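Local structure of esterase (4WY5) at residues K66-P72 against V112-D118; I131-Y135 against A169-A174. The protein probably hydrolyses carboxylic esters as a fungal carboxylesterase of the alpha/beta hydrolase fold. All coordinates share one frame; numbering follows the deposited sequence.

Contact 1 (K66-P72 against V112-D118); sequences KLTIVRP and VVTVFVD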
loop_
_atom_site.group_PDB
_atom_site.type_symbol
_atom_site.label_atom_id
_atom_site.label_comp_id
_atom_site.label_asym_id
_atom_site.label_seq_id
_atom_site.Cartn_x
_atom_site.Cartn_y
_atom_site.Cartn_z
ATOM N N LYS A 66 -6.774 14.417 -29.329
ATOM C CA LYS A 66 -7.215 15.482 -28.437
ATOM C C LYS A 66 -6.614 15.260 -27.051
ATOM O O LYS A 66 -6.734 14.167 -26.488
ATOM C CB LYS A 66 -8.743 15.547 -28.364
ATOM C CG LYS A 66 -9.280 16.849 -27.746
ATOM C CD LYS A 66 -10.784 16.775 -27.602
ATOM C CE LYS A 66 -11.370 16.019 -28.793
ATOM N NZ LYS A 66 -12.775 15.559 -28.566
ATOM N N LEU A 67 -5.978 16.297 -26.507
ATOM C CA LEU A 67 -5.270 16.197 -25.231
ATOM C C LEU A 67 -5.710 17.284 -24.245
ATOM O O LEU A 67 -6.135 18.368 -24.642
ATOM C CB LEU A 67 -3.753 16.303 -25.440
ATOM C CG LEU A 67 -3.070 15.382 -26.449
ATOM C CD1 LEU A 67 -1.589 15.669 -26.513
ATOM C CD2 LEU A 67 -3.319 13.933 -26.124
ATOM N N THR A 68 -5.622 16.980 -22.956
ATOM C CA THR A 68 -5.800 18.003 -21.935
ATOM C C THR A 68 -4.528 18.046 -21.096
ATOM O O THR A 68 -4.030 17.011 -20.653
ATOM C CB THR A 68 -7.055 17.734 -21.058
ATOM O OG1 THR A 68 -8.232 17.852 -21.871
ATOM C CG2 THR A 68 -7.163 18.737 -19.919
ATOM N N ILE A 69 -3.982 19.247 -20.922
ATOM C CA ILE A 69 -2.722 19.432 -20.214
ATOM C C ILE A 69 -2.971 20.174 -18.907
ATOM O O ILE A 69 -3.499 21.276 -18.903
ATOM C CB ILE A 69 -1.695 20.203 -21.076
ATOM C CG1 ILE A 69 -1.277 19.359 -22.286
ATOM C CG2 ILE A 69 -0.442 20.504 -20.264
ATOM C CD1 ILE A 69 -1.820 19.836 -23.585
ATOM N N VAL A 70 -2.556 19.576 -17.798
ATOM C CA VAL A 70 -2.937 20.055 -16.473
ATOM C C VAL A 70 -1.662 20.289 -15.663
ATOM O O VAL A 70 -0.768 19.445 -15.687
ATOM C CB VAL A 70 -3.863 19.011 -15.781
ATOM C CG1 VAL A 70 -4.498 19.562 -14.566
ATOM C CG2 VAL A 70 -4.971 18.552 -16.726
ATOM N N ARG A 71 -1.574 21.423 -14.958
ATOM C CA ARG A 71 -0.330 21.859 -14.295
ATOM C C ARG A 71 -0.638 22.619 -12.982
ATOM O O ARG A 71 -1.688 23.248 -12.870
ATOM C CB ARG A 71 0.494 22.745 -15.268
ATOM C CG ARG A 71 1.834 23.261 -14.707
ATOM C CD ARG A 71 2.571 24.319 -15.553
ATOM N NE ARG A 71 3.196 23.731 -16.738
ATOM C CZ ARG A 71 4.490 23.426 -16.854
ATOM N NH1 ARG A 71 5.339 23.639 -15.861
ATOM N NH2 ARG A 71 4.934 22.898 -17.983
ATOM N N PRO A 72 0.264 22.568 -11.979
ATOM C CA PRO A 72 -0.073 23.339 -10.769
ATOM C C PRO A 72 0.211 24.844 -10.932
ATOM O O PRO A 72 1.056 25.215 -11.761
ATOM C CB PRO A 72 0.836 22.726 -9.686
ATOM C CG PRO A 72 1.468 21.494 -10.319
ATOM C CD PRO A 72 1.480 21.753 -11.785
ATOM N N VAL A 112 3.453 17.763 -10.898
ATOM C CA VAL A 112 3.797 17.344 -12.257
ATOM C C VAL A 112 2.925 17.992 -13.334
ATOM O O VAL A 112 1.937 18.648 -13.030
ATOM C CB VAL A 112 3.672 15.824 -12.414
ATOM C CG1 VAL A 112 4.630 15.096 -11.435
ATOM C CG2 VAL A 112 2.229 15.391 -12.182
ATOM N N VAL A 113 3.283 17.764 -14.597
ATOM C CA VAL A 113 2.400 18.063 -15.717
ATOM C C VAL A 113 1.659 16.786 -16.155
ATOM O O VAL A 113 2.285 15.810 -16.597
ATOM C CB VAL A 113 3.186 18.637 -16.926
ATOM C CG1 VAL A 113 2.275 18.793 -18.129
ATOM C CG2 VAL A 113 3.833 19.977 -16.560
ATOM N N THR A 114 0.332 16.795 -16.041
ATOM C CA THR A 114 -0.479 15.635 -16.411
ATOM C C THR A 114 -1.050 15.819 -17.808
ATOM O O THR A 114 -1.742 16.803 -18.078
ATOM C CB THR A 114 -1.665 15.408 -15.426
ATOM O OG1 THR A 114 -1.174 15.151 -14.107
ATOM C CG2 THR A 114 -2.539 14.226 -15.880
ATOM N N VAL A 115 -0.773 14.865 -18.691
ATOM C CA VAL A 115 -1.359 14.867 -20.029
ATOM C C VAL A 115 -2.495 13.852 -20.053
ATOM O O VAL A 115 -2.264 12.645 -19.968
ATOM C CB VAL A 115 -0.320 14.520 -21.132
ATOM C CG1 VAL A 115 -0.975 14.542 -22.523
ATOM C CG2 VAL A 115 0.906 15.467 -21.071
ATOM N N PHE A 116 -3.723 14.354 -20.125
ATOM C CA PHE A 116 -4.909 13.515 -20.165
ATOM C C PHE A 116 -5.253 13.185 -21.622
ATOM O O PHE A 116 -5.592 14.081 -22.401
ATOM C CB PHE A 116 -6.082 14.231 -19.485
ATOM C CG PHE A 116 -7.304 13.364 -19.284
ATOM C CD1 PHE A 116 -8.275 13.268 -20.276
ATOM C CD2 PHE A 116 -7.503 12.674 -18.086
ATOM C CE1 PHE A 116 -9.419 12.465 -20.094
ATOM C CE2 PHE A 116 -8.644 11.868 -17.892
ATOM C CZ PHE A 116 -9.601 11.769 -18.898
ATOM N N VAL A 117 -5.194 11.900 -21.981
ATOM C CA VAL A 117 -5.443 11.482 -23.362
ATOM C C VAL A 117 -6.892 11.064 -23.580
ATOM O O VAL A 117 -7.341 10.031 -23.072
ATOM C CB VAL A 117 -4.538 10.309 -23.780
ATOM C CG1 VAL A 117 -4.822 9.921 -25.223
ATOM C CG2 VAL A 117 -3.071 10.694 -23.608
ATOM N N ASP A 118 -7.617 11.872 -24.348
ATOM C CA ASP A 118 -9.034 11.636 -24.627
ATOM C C ASP A 118 -9.161 10.655 -25.805
ATOM O O ASP A 118 -9.439 11.044 -26.951
ATOM C CB ASP A 118 -9.746 12.972 -24.907
ATOM C CG ASP A 118 -11.273 12.830 -25.003
ATOM O OD1 ASP A 118 -11.841 11.760 -24.645
ATOM O OD2 ASP A 118 -11.913 13.814 -25.432
#

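Contact 2 (I131-Y135 against A169-A174); sequences IEEIY and AVSIYA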
loop_
_atom_site.group_PDB
_atom_site.type_symbol
_atom_site.label_atom_id
_atom_site.label_comp_id
_atom_site.label_asym_id
_atom_site.label_seq_id
_atom_site.Cartn_x
_atom_site.Cartn_y
_atom_site.Cartn_z
ATOM N N ILE A 131 -4.902 1.971 -28.002
ATOM C CA ILE A 131 -3.494 1.680 -27.698
ATOM C C ILE A 131 -2.582 2.440 -28.657
ATOM O O ILE A 131 -1.563 3.021 -28.255
ATOM C CB ILE A 131 -3.181 0.176 -27.804
ATOM C CG1 ILE A 131 -3.925 -0.620 -26.729
ATOM C CG2 ILE A 131 -1.691 -0.083 -27.673
ATOM C CD1 ILE A 131 -3.725 -2.136 -26.843
ATOM N N GLU A 132 -2.990 2.477 -29.924
ATOM C CA GLU A 132 -2.228 3.158 -30.961
ATOM C C GLU A 132 -2.277 4.680 -30.801
ATOM O O GLU A 132 -1.299 5.367 -31.101
ATOM C CB GLU A 132 -2.739 2.738 -32.347
ATOM C CG GLU A 132 -2.311 1.314 -32.757
ATOM C CD GLU A 132 -2.950 0.827 -34.068
ATOM O OE1 GLU A 132 -3.715 1.597 -34.705
ATOM O OE2 GLU A 132 -2.667 -0.330 -34.466
ATOM N N GLU A 133 -3.403 5.204 -30.322
ATOM C CA GLU A 133 -3.491 6.631 -30.040
ATOM C C GLU A 133 -2.576 7.005 -28.873
ATOM O O GLU A 133 -1.899 8.043 -28.890
ATOM C CB GLU A 133 -4.942 7.040 -29.736
ATOM C CG GLU A 133 -5.827 7.135 -30.977
ATOM C CD GLU A 133 -7.316 7.191 -30.672
ATOM O OE1 GLU A 133 -7.718 6.806 -29.554
ATOM O OE2 GLU A 133 -8.097 7.579 -31.577
ATOM N N ILE A 134 -2.519 6.140 -27.869
ATOM C CA ILE A 134 -1.789 6.498 -26.670
ATOM C C ILE A 134 -0.289 6.429 -26.960
ATOM O O ILE A 134 0.499 7.267 -26.470
ATOM C CB ILE A 134 -2.204 5.606 -25.487
ATOM C CG1 ILE A 134 -3.691 5.852 -25.182
ATOM C CG2 ILE A 134 -1.340 5.888 -24.272
ATOM C CD1 ILE A 134 -4.307 4.872 -24.248
ATOM N N TYR A 135 0.100 5.485 -27.816
ATOM C CA TYR A 135 1.490 5.431 -28.263
ATOM C C TYR A 135 1.842 6.710 -29.042
ATOM O O TYR A 135 2.907 7.305 -28.832
ATOM C CB TYR A 135 1.746 4.178 -29.120
ATOM C CG TYR A 135 3.132 4.137 -29.757
ATOM C CD1 TYR A 135 4.271 3.874 -28.995
ATOM C CD2 TYR A 135 3.298 4.375 -31.127
ATOM C CE1 TYR A 135 5.537 3.840 -29.581
ATOM C CE2 TYR A 135 4.554 4.341 -31.721
ATOM C CZ TYR A 135 5.665 4.077 -30.944
ATOM O OH TYR A 135 6.905 4.042 -31.532
ATOM N N ALA A 169 -0.782 -2.505 -21.579
ATOM C CA ALA A 169 -0.589 -2.880 -22.991
ATOM C C ALA A 169 0.306 -1.901 -23.789
ATOM O O ALA A 169 1.162 -2.327 -24.581
ATOM C CB ALA A 169 -1.939 -3.031 -23.684
ATOM N N VAL A 170 0.132 -0.599 -23.589
ATOM C CA VAL A 170 0.971 0.340 -24.333
ATOM C C VAL A 170 2.412 0.257 -23.828
ATOM O O VAL A 170 3.330 0.677 -24.532
ATOM C CB VAL A 170 0.464 1.827 -24.259
ATOM C CG1 VAL A 170 0.890 2.502 -22.970
ATOM C CG2 VAL A 170 0.973 2.646 -25.462
ATOM N N SER A 171 2.633 -0.285 -22.628
ATOM C CA SER A 171 4.021 -0.500 -22.205
ATOM C C SER A 171 4.670 -1.625 -23.029
ATOM O O SER A 171 5.863 -1.565 -23.358
ATOM C CB SER A 171 4.119 -0.824 -20.704
ATOM O OG SER A 171 3.624 0.226 -19.890
ATOM N N ILE A 172 3.882 -2.627 -23.395
ATOM C CA ILE A 172 4.398 -3.740 -24.195
ATOM C C ILE A 172 4.534 -3.314 -25.657
ATOM O O ILE A 172 5.566 -3.562 -26.299
ATOM C CB ILE A 172 3.487 -4.984 -24.100
ATOM C CG1 ILE A 172 3.432 -5.500 -22.651
ATOM C CG2 ILE A 172 3.962 -6.087 -25.067
ATOM C CD1 ILE A 172 2.431 -6.650 -22.426
ATOM N N TYR A 173 3.495 -2.653 -26.166
ATOM C CA TYR A 173 3.491 -2.118 -27.531
ATOM C C TYR A 173 4.705 -1.221 -27.815
ATOM O O TYR A 173 5.385 -1.403 -28.827
ATOM C CB TYR A 173 2.192 -1.343 -27.763
ATOM C CG TYR A 173 1.971 -0.818 -29.156
ATOM C CD1 TYR A 173 2.398 0.450 -29.512
ATOM C CD2 TYR A 173 1.309 -1.580 -30.115
ATOM C CE1 TYR A 173 2.185 0.950 -30.785
ATOM C CE2 TYR A 173 1.094 -1.087 -31.394
ATOM C CZ TYR A 173 1.534 0.182 -31.715
ATOM O OH TYR A 173 1.328 0.690 -32.971
ATOM N N ALA A 174 5.007 -0.296 -26.902
ATOM C CA ALA A 174 6.114 0.645 -27.104
ATOM C C ALA A 174 7.452 -0.089 -27.185
ATOM O O ALA A 174 8.359 0.318 -27.920
ATOM C CB ALA A 174 6.149 1.687 -25.991
#

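Contact 1 (K66-P72 against V112-D118)
Strands 63-71 and 113-117 run antiparallel as neighbours in the mixed central sheet, and Thr68 faces Phe116 across them as a hydrogen-bonded pair. Phe116 N reaches Thr68 O at 2.7 Å, while Thr68 N returns a bond to Phe116 O at 3.0 Å. Val70 and Thr114 repeat the two-way pairing, each N donating to the other residue's O, and a longer bond from Asp118 N to Lys66 O ends the ladder. On one face Thr68, Val70, Thr114 and Phe116 project toward helix 100-110 and the loop at Lys96; Thr68 OG1 bonds Asp55 and Thr114 OG1 bonds Thr107. Leu67, Ile69, Val115 and Val117 take the other face. There Leu67 straddles two valines, its CD2 lying 4.1 Å from Val117 CG2 and its CD1 touching Val115 CG1. Ile69 CG2 meets Val113 CG1 at 3.9 Å. Val113 CG2 sits over one face of the Arg71 guanidinium, 3.4 Å from NH2; the chain bends at CG-CD (chi3 -74°) to bring the group there, and bonds to Gln78 O and Asn149 O hold it. At the other end Lys66 lies alongside Asp118, NZ to OD2 3.7 Å, a long salt bridge. Such an antiparallel pair, joining the N-terminal hairpin to the parallel strands, is typical of the alpha/beta hydrolase sheet.

Contact 2 (I131-Y135 against A169-A174)
Tyr173 directs the edge of its ring at a face of Tyr135 in a T-shaped stack, with centroids 5.2 Å apart and planes at 71°. Its CE1 is the leading atom, 3.5 Å from Tyr135 CG, and CD1 follows close to Tyr135 CB. With CG anti to the backbone N in both tyrosines (chi1 -175° for Tyr173), each ring is carried out from its helix, and the two side chains cross at about a right angle. Ile131 flanks Tyr173, its CG2 4.0 Å from CG of that ring, and Glu132 lays its CG methylene 3.7 Å from Tyr173 OH. The other branch of Ile131 ends in CD1, which reaches Ala169 CB at 3.7 Å. Val170 fills the angle between the helices with one methyl: CG2 lies 3.8 Å from Ile131 O and also touches Tyr135 CB and Ile134 CG2. The backbone bond from Tyr135 N to Ile131 O binds together the turn that this methyl packs on. Ala174 CB completes the layer beside Tyr135 CD1, 4.2 Å away. Farther out, Leu166 touches both Ile131 and Ile134, while Asp61 and Lys177 border Tyr135. The segment axes cross at -66°, 9.7 Å apart, where helix 129-143, reaching strand 63-71 through Glu133, meets helix 162-176, which follows strand 155-160.

Overall arrangement
From the N terminus the chain passes two helices and strand 52-60 before strand 63-71, and contact 1 closes when strand 113-117 comes back beside it, after strand 80-86 and helix 100-110. The chain then enters helix 129-143, passes through strand 155-160 and reaches helix 162-176, where contact 2 closes. The two loops are thus in series, neither nested nor crossed. Contact 1 works within the sheet; contact 2 joins two helices packed beside it. Their centres are about 18 Å apart, yet they touch where Val117 CG1 packs on Ile134 CG1 at 4.2 Å. Ile134 also lies near the probable nucleophile elbow around Ser161, between strand 155-160 and helix 162-176.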